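Local coordinates for protein 3',5'-cyclic-nucleotide phosphodiesterase 1 (Saccharomyces cerevisiae, PDB 4OJV) that is a class-II phosphodiesterase of the metallo-hydrolase clan, holding a pair of zinc ions where loops and strand ends of its two beta-sheets meet, at residues His130-Ser135 and Val324-Ser329; Ile126-Leu131 and Val211-Gly216. All coordinates share one frame; numbering follows the deposited sequence.

Contact 1: His130-Ser135 and Val324-Ser329; sequences HLDHIS and VTHVKS. With ZN (zinc ion), chain E; ZN (zinc ion), chain D; SO4 (sulfate ion), chain B.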
loop_
_atom_site.group_PDB
_atom_site.type_symbol
_atom_site.label_atom_id
_atom_site.label_comp_id
_atom_site.label_asym_id
_atom_site.label_seq_id
_atom_site.Cartn_x
_atom_site.Cartn_y
_atom_site.Cartn_z
ATOM N N HIS A 130 -11.025 6.936 -2.125
ATOM C CA HIS A 130 -10.498 6.389 -0.860
ATOM C C HIS A 130 -9.138 5.787 -1.098
ATOM O O HIS A 130 -8.883 5.157 -2.140
ATOM C CB HIS A 130 -11.402 5.323 -0.250
ATOM C CG HIS A 130 -12.561 5.865 0.544
ATOM N ND1 HIS A 130 -13.673 5.113 0.813
ATOM C CD2 HIS A 130 -12.743 7.090 1.160
ATOM C CE1 HIS A 130 -14.514 5.856 1.563
ATOM N NE2 HIS A 130 -13.952 7.068 1.755
ATOM N N LEU A 131 -8.252 5.978 -0.124
ATOM C CA LEU A 131 -6.843 5.660 -0.320
ATOM C C LEU A 131 -6.589 4.205 -0.764
ATOM O O LEU A 131 -5.675 3.966 -1.563
ATOM C CB LEU A 131 -6.037 6.042 0.930
ATOM C CG LEU A 131 -4.504 6.048 0.792
ATOM C CD1 LEU A 131 -3.897 7.194 1.602
ATOM C CD2 LEU A 131 -3.915 4.710 1.206
ATOM N N ASP A 132 -7.375 3.246 -0.256
ATOM C CA ASP A 132 -7.207 1.836 -0.634
ATOM C C ASP A 132 -7.482 1.566 -2.112
ATOM O O ASP A 132 -7.097 0.515 -2.622
ATOM C CB ASP A 132 -8.016 0.857 0.264
ATOM C CG ASP A 132 -9.540 1.141 0.267
ATOM O OD1 ASP A 132 -9.875 2.338 0.441
ATOM O OD2 ASP A 132 -10.439 0.222 0.102
ATOM N N HIS A 133 -8.113 2.511 -2.811
ATOM C CA HIS A 133 -8.418 2.348 -4.232
ATOM C C HIS A 133 -7.477 3.109 -5.116
ATOM O O HIS A 133 -7.602 3.037 -6.337
ATOM C CB HIS A 133 -9.881 2.708 -4.527
ATOM C CG HIS A 133 -10.844 1.804 -3.813
ATOM N ND1 HIS A 133 -11.575 0.832 -4.425
ATOM C CD2 HIS A 133 -11.109 1.698 -2.466
ATOM C CE1 HIS A 133 -12.273 0.164 -3.493
ATOM N NE2 HIS A 133 -11.975 0.681 -2.299
ATOM N N ILE A 134 -6.498 3.793 -4.521
ATOM C CA ILE A 134 -5.568 4.613 -5.309
ATOM C C ILE A 134 -4.100 4.500 -4.900
ATOM O O ILE A 134 -3.251 5.075 -5.557
ATOM C CB ILE A 134 -5.958 6.113 -5.326
ATOM C CG1 ILE A 134 -5.892 6.684 -3.901
ATOM C CG2 ILE A 134 -7.318 6.290 -5.984
ATOM C CD1 ILE A 134 -5.944 8.194 -3.821
ATOM N N SER A 135 -3.796 3.770 -3.830
ATOM C CA SER A 135 -2.438 3.767 -3.283
ATOM C C SER A 135 -1.381 3.246 -4.268
ATOM O O SER A 135 -0.286 3.816 -4.356
ATOM C CB SER A 135 -2.396 2.985 -1.975
ATOM O OG SER A 135 -2.866 1.676 -2.158
ATOM N N VAL A 324 -17.153 -11.915 -5.775
ATOM C CA VAL A 324 -17.246 -11.103 -4.564
ATOM C C VAL A 324 -15.881 -10.525 -4.232
ATOM O O VAL A 324 -14.895 -11.255 -4.131
ATOM C CB VAL A 324 -17.757 -11.965 -3.398
ATOM C CG1 VAL A 324 -17.815 -11.182 -2.099
ATOM C CG2 VAL A 324 -19.132 -12.530 -3.727
ATOM N N THR A 325 -15.836 -9.209 -4.063
ATOM C CA THR A 325 -14.593 -8.483 -3.851
ATOM C C THR A 325 -14.590 -7.776 -2.500
ATOM O O THR A 325 -15.606 -7.721 -1.804
ATOM C CB THR A 325 -14.425 -7.422 -4.952
ATOM O OG1 THR A 325 -15.486 -6.467 -4.820
ATOM C CG2 THR A 325 -14.474 -8.071 -6.340
ATOM N N HIS A 326 -13.434 -7.223 -2.136
ATOM C CA HIS A 326 -13.339 -6.246 -1.047
ATOM C C HIS A 326 -13.761 -6.807 0.287
ATOM O O HIS A 326 -14.291 -6.100 1.132
ATOM C CB HIS A 326 -14.162 -4.996 -1.406
ATOM C CG HIS A 326 -13.752 -3.741 -0.679
ATOM N ND1 HIS A 326 -14.241 -3.409 0.537
ATOM C CD2 HIS A 326 -12.931 -2.693 -1.070
ATOM C CE1 HIS A 326 -13.724 -2.232 0.918
ATOM N NE2 HIS A 326 -12.933 -1.785 -0.064
ATOM N N VAL A 327 -13.518 -8.093 0.509
ATOM C CA VAL A 327 -13.820 -8.673 1.814
ATOM C C VAL A 327 -12.796 -8.157 2.827
ATOM O O VAL A 327 -11.589 -8.164 2.574
ATOM C CB VAL A 327 -13.851 -10.215 1.778
ATOM C CG1 VAL A 327 -14.075 -10.789 3.173
ATOM C CG2 VAL A 327 -14.943 -10.695 0.828
ATOM N N LYS A 328 -13.294 -7.699 3.969
ATOM C CA LYS A 328 -12.429 -7.164 5.013
ATOM C C LYS A 328 -11.896 -8.261 5.923
ATOM O O LYS A 328 -12.555 -9.288 6.139
ATOM C CB LYS A 328 -13.203 -6.137 5.835
ATOM C CG LYS A 328 -13.463 -4.852 5.063
ATOM C CD LYS A 328 -14.217 -3.813 5.883
ATOM C CE LYS A 328 -14.418 -2.499 5.134
ATOM N NZ LYS A 328 -13.165 -1.752 4.812
ATOM N N SER A 329 -10.704 -8.049 6.475
ATOM C CA SER A 329 -10.252 -8.897 7.584
ATOM C C SER A 329 -11.111 -8.623 8.808
ATOM O O SER A 329 -11.728 -7.557 8.950
ATOM C CB SER A 329 -8.797 -8.632 7.965
ATOM O OG SER A 329 -7.920 -8.882 6.902
HETATM ZN ZN ZN E . -12.544 0.274 -0.286
HETATM ZN ZN ZN D . -14.241 3.106 0.151
HETATM S S SO4 B . -13.489 1.335 2.858
HETATM O O1 SO4 B . -12.224 2.066 3.148
HETATM O O2 SO4 B . -14.044 0.802 4.137
HETATM O O3 SO4 B . -14.477 2.240 2.186
HETATM O O4 SO4 B . -13.126 0.197 1.976
HETATM O O HOH W 1 -12.562 2.207 0.285
#

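Contact 2: Ile126-Leu131 and Val211-Gly216; sequences ITHPHL and VHHGIG. With ZN (zinc ion), chain D.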
loop_
_atom_site.group_PDB
_atom_site.type_symbol
_atom_site.label_atom_id
_atom_site.label_comp_id
_atom_site.label_asym_id
_atom_site.label_seq_id
_atom_site.Cartn_x
_atom_site.Cartn_y
_atom_site.Cartn_z
ATOM N N ILE A 126 -11.232 4.735 -12.030
ATOM C CA ILE A 126 -11.246 4.770 -10.571
ATOM C C ILE A 126 -12.677 4.941 -10.089
ATOM O O ILE A 126 -13.423 5.771 -10.623
ATOM C CB ILE A 126 -10.329 5.903 -10.035
ATOM C CG1 ILE A 126 -8.893 5.741 -10.571
ATOM C CG2 ILE A 126 -10.351 5.954 -8.507
ATOM C CD1 ILE A 126 -8.196 4.442 -10.200
ATOM N N THR A 127 -13.061 4.141 -9.096
ATOM C CA THR A 127 -14.445 4.157 -8.618
ATOM C C THR A 127 -14.702 5.248 -7.583
ATOM O O THR A 127 -15.764 5.859 -7.548
ATOM C CB THR A 127 -14.860 2.785 -8.045
ATOM O OG1 THR A 127 -14.084 2.496 -6.867
ATOM C CG2 THR A 127 -14.719 1.680 -9.102
ATOM N N HIS A 128 -13.728 5.453 -6.708
ATOM C CA HIS A 128 -13.783 6.502 -5.695
ATOM C C HIS A 128 -12.396 6.705 -5.154
ATOM O O HIS A 128 -11.547 5.827 -5.311
ATOM C CB HIS A 128 -14.825 6.214 -4.602
ATOM C CG HIS A 128 -14.495 5.045 -3.685
ATOM N ND1 HIS A 128 -14.365 3.761 -4.115
ATOM C CD2 HIS A 128 -14.324 5.018 -2.302
ATOM C CE1 HIS A 128 -14.133 2.957 -3.043
ATOM N NE2 HIS A 128 -14.115 3.724 -1.933
ATOM N N PRO A 129 -12.124 7.866 -4.535
ATOM C CA PRO A 129 -10.748 8.223 -4.204
ATOM C C PRO A 129 -10.298 7.829 -2.796
ATOM O O PRO A 129 -9.259 8.289 -2.338
ATOM C CB PRO A 129 -10.750 9.739 -4.378
ATOM C CG PRO A 129 -12.117 10.125 -3.905
ATOM C CD PRO A 129 -13.027 9.028 -4.403
ATOM N N HIS A 130 -11.025 6.936 -2.125
ATOM C CA HIS A 130 -10.498 6.389 -0.860
ATOM C C HIS A 130 -9.138 5.787 -1.098
ATOM O O HIS A 130 -8.883 5.157 -2.140
ATOM C CB HIS A 130 -11.402 5.323 -0.250
ATOM C CG HIS A 130 -12.561 5.865 0.544
ATOM N ND1 HIS A 130 -13.673 5.113 0.813
ATOM C CD2 HIS A 130 -12.743 7.090 1.160
ATOM C CE1 HIS A 130 -14.514 5.856 1.563
ATOM N NE2 HIS A 130 -13.952 7.068 1.755
ATOM N N LEU A 131 -8.252 5.978 -0.124
ATOM C CA LEU A 131 -6.843 5.660 -0.320
ATOM C C LEU A 131 -6.589 4.205 -0.764
ATOM O O LEU A 131 -5.675 3.966 -1.563
ATOM C CB LEU A 131 -6.037 6.042 0.930
ATOM C CG LEU A 131 -4.504 6.048 0.792
ATOM C CD1 LEU A 131 -3.897 7.194 1.602
ATOM C CD2 LEU A 131 -3.915 4.710 1.206
ATOM N N VAL A 211 -23.010 5.552 -7.497
ATOM C CA VAL A 211 -23.696 4.819 -6.432
ATOM C C VAL A 211 -23.338 5.440 -5.073
ATOM O O VAL A 211 -22.437 6.287 -4.987
ATOM C CB VAL A 211 -23.390 3.292 -6.451
ATOM C CG1 VAL A 211 -23.824 2.652 -7.765
ATOM C CG2 VAL A 211 -21.918 3.006 -6.163
ATOM N N HIS A 212 -24.046 5.027 -4.021
ATOM C CA HIS A 212 -23.763 5.498 -2.662
ATOM C C HIS A 212 -22.765 4.634 -1.935
ATOM O O HIS A 212 -22.790 3.405 -2.048
ATOM C CB HIS A 212 -25.030 5.554 -1.819
ATOM C CG HIS A 212 -26.074 6.509 -2.329
ATOM N ND1 HIS A 212 -25.920 7.848 -2.332
ATOM C CD2 HIS A 212 -27.322 6.254 -2.862
ATOM C CE1 HIS A 212 -27.035 8.416 -2.836
ATOM N NE2 HIS A 212 -27.888 7.441 -3.159
ATOM N N HIS A 213 -21.938 5.272 -1.107
ATOM C CA HIS A 213 -20.889 4.594 -0.331
ATOM C C HIS A 213 -20.718 5.276 1.014
ATOM O O HIS A 213 -19.613 5.572 1.465
ATOM C CB HIS A 213 -19.606 4.511 -1.182
ATOM C CG HIS A 213 -18.383 3.956 -0.469
ATOM N ND1 HIS A 213 -18.443 2.971 0.452
ATOM C CD2 HIS A 213 -17.045 4.294 -0.592
ATOM C CE1 HIS A 213 -17.197 2.705 0.907
ATOM N NE2 HIS A 213 -16.341 3.499 0.259
ATOM N N GLY A 214 -21.845 5.539 1.675
ATOM C CA GLY A 214 -21.830 6.053 3.040
ATOM C C GLY A 214 -21.824 7.563 3.096
ATOM O O GLY A 214 -22.178 8.243 2.128
ATOM N N ILE A 215 -21.415 8.087 4.242
ATOM C CA ILE A 215 -21.439 9.530 4.488
ATOM C C ILE A 215 -20.187 9.944 5.248
ATOM O O ILE A 215 -19.565 9.123 5.930
ATOM C CB ILE A 215 -22.701 9.994 5.265
ATOM C CG1 ILE A 215 -22.774 9.311 6.636
ATOM C CG2 ILE A 215 -23.971 9.752 4.453
ATOM C CD1 ILE A 215 -23.852 9.841 7.560
ATOM N N GLY A 216 -19.822 11.215 5.131
ATOM C CA GLY A 216 -18.683 11.738 5.871
ATOM C C GLY A 216 -18.866 11.619 7.374
ATOM O O GLY A 216 -19.952 11.893 7.891
HETATM ZN ZN ZN D . -14.241 3.106 0.151
HETATM O O HOH W 1 -12.562 2.207 0.285
#

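Contact 1: His130-Ser135 and Val324-Ser329
Asp132 and His133 meet His326 around a shared zinc ion, in a buried, metal-mediated contact where the loop between strand 121-125 and helix 135-140 faces the end of strand 321-325. Asp132 OD2, His133 NE2 and His326 NE2 each lie 2.1 Å from the zinc of chain E. The metal draws these atoms together without hydrogen bonding: Asp132 OD2 and His326 NE2 are 3.2 Å apart, with the carboxylate and ring planes turned 62° to each other. His133 and His326 meet rim to rim, their planes 21° apart and their centroids 5.4 Å apart, so that neither ring lies over the other. With CG anti to the backbone N (chi1 -158°), His326 extends its imidazole from the strand end toward the metal. In the second shell, His133 ND1 is hydrogen-bonded to Asp39 OD2, and His326 ND1 to Ser281 OG, which should limit the rotation of both rings.

The other carboxylate oxygen, Asp132 OD1, accepts a hydrogen bond of 2.7 Å from the water that bridges the two zincs. Asp132 thus holds the metal with one oxygen and the bridging water with the other. On the sulfate side, Lys328 NZ bonds to sulfate O2 at 2.8 Å and His294 adds another bond, while sulfate O3 reaches the zinc of chain D. Lys328 NZ is also tied to Gly13 O. Asp244, which binds both zincs, completes the protein ligands here. Asp132 and His133 close the HxHxDH motif, and the whole is the dinuclear zinc site known from metallo-beta-lactamase-type folds.

Contact 2: Ile126-Leu131 and Val211-Gly216
The His213 ring turns its edge toward the face of His128 in an offset edge-to-face pair, centroids 4.5 Å apart and planes at 85°. His130 meets His213 differently, rim to rim at 71°, with His213 NE2 near the plane of the His130 ring and 3.2 Å from His130 ND1. At the edge of His128, in its plane, lie Thr127 OG1 and His130 ND1. The zinc of chain D explains this cluster: His128 NE2 and His130 ND1 bind it at 2.2 Å each and His213 NE2 at 2.1 Å, and the three nitrogens come within about 3 Å of one another because they share the metal, not through hydrogen bonds.

His128 reaches the zinc with CG wedged between its backbone N and carbonyl carbon (chi1 69°). Its other nitrogen, ND1, donates to Thr127 OG1 at 3.0 Å in a nearly straight bond, which should hold the ring in its orientation. His213 ND1 is likewise secured, by Gly293 O. Asp244 is the remaining protein ligand of this zinc.

In the fold, the contact joins the loop leaving strand 121-125 of one sheet to strand 204-215 of the other. His213 is hydrogen-bonded through its backbone to Val223 on strand 222-232, whose Ser225 touches His128, and Pro129, within the metal-binding loop, packs on Thr161, Val164 and Leu165 of helix 159-169.

From the N terminus, the chain leaves strand 121-125 and enters the loop that supplies one side of both contacts, 126-131 and 130-135 overlapping at His130 and Leu131. Contact 2 closes first, bringing back strand 204-215 after some 80 residues. Contact 1 closes after a span of 189 residues, when strand 321-325 ends beside the same loop, and its span crosses that of contact 2. Both therefore tie the sheet containing strand 121-125 to the sheet containing strands 204-215 and 321-325. They touch through His133 NE2 and His128 CE1, 3.2 Å apart, and Asp244, between the two returns in sequence, binds both zincs.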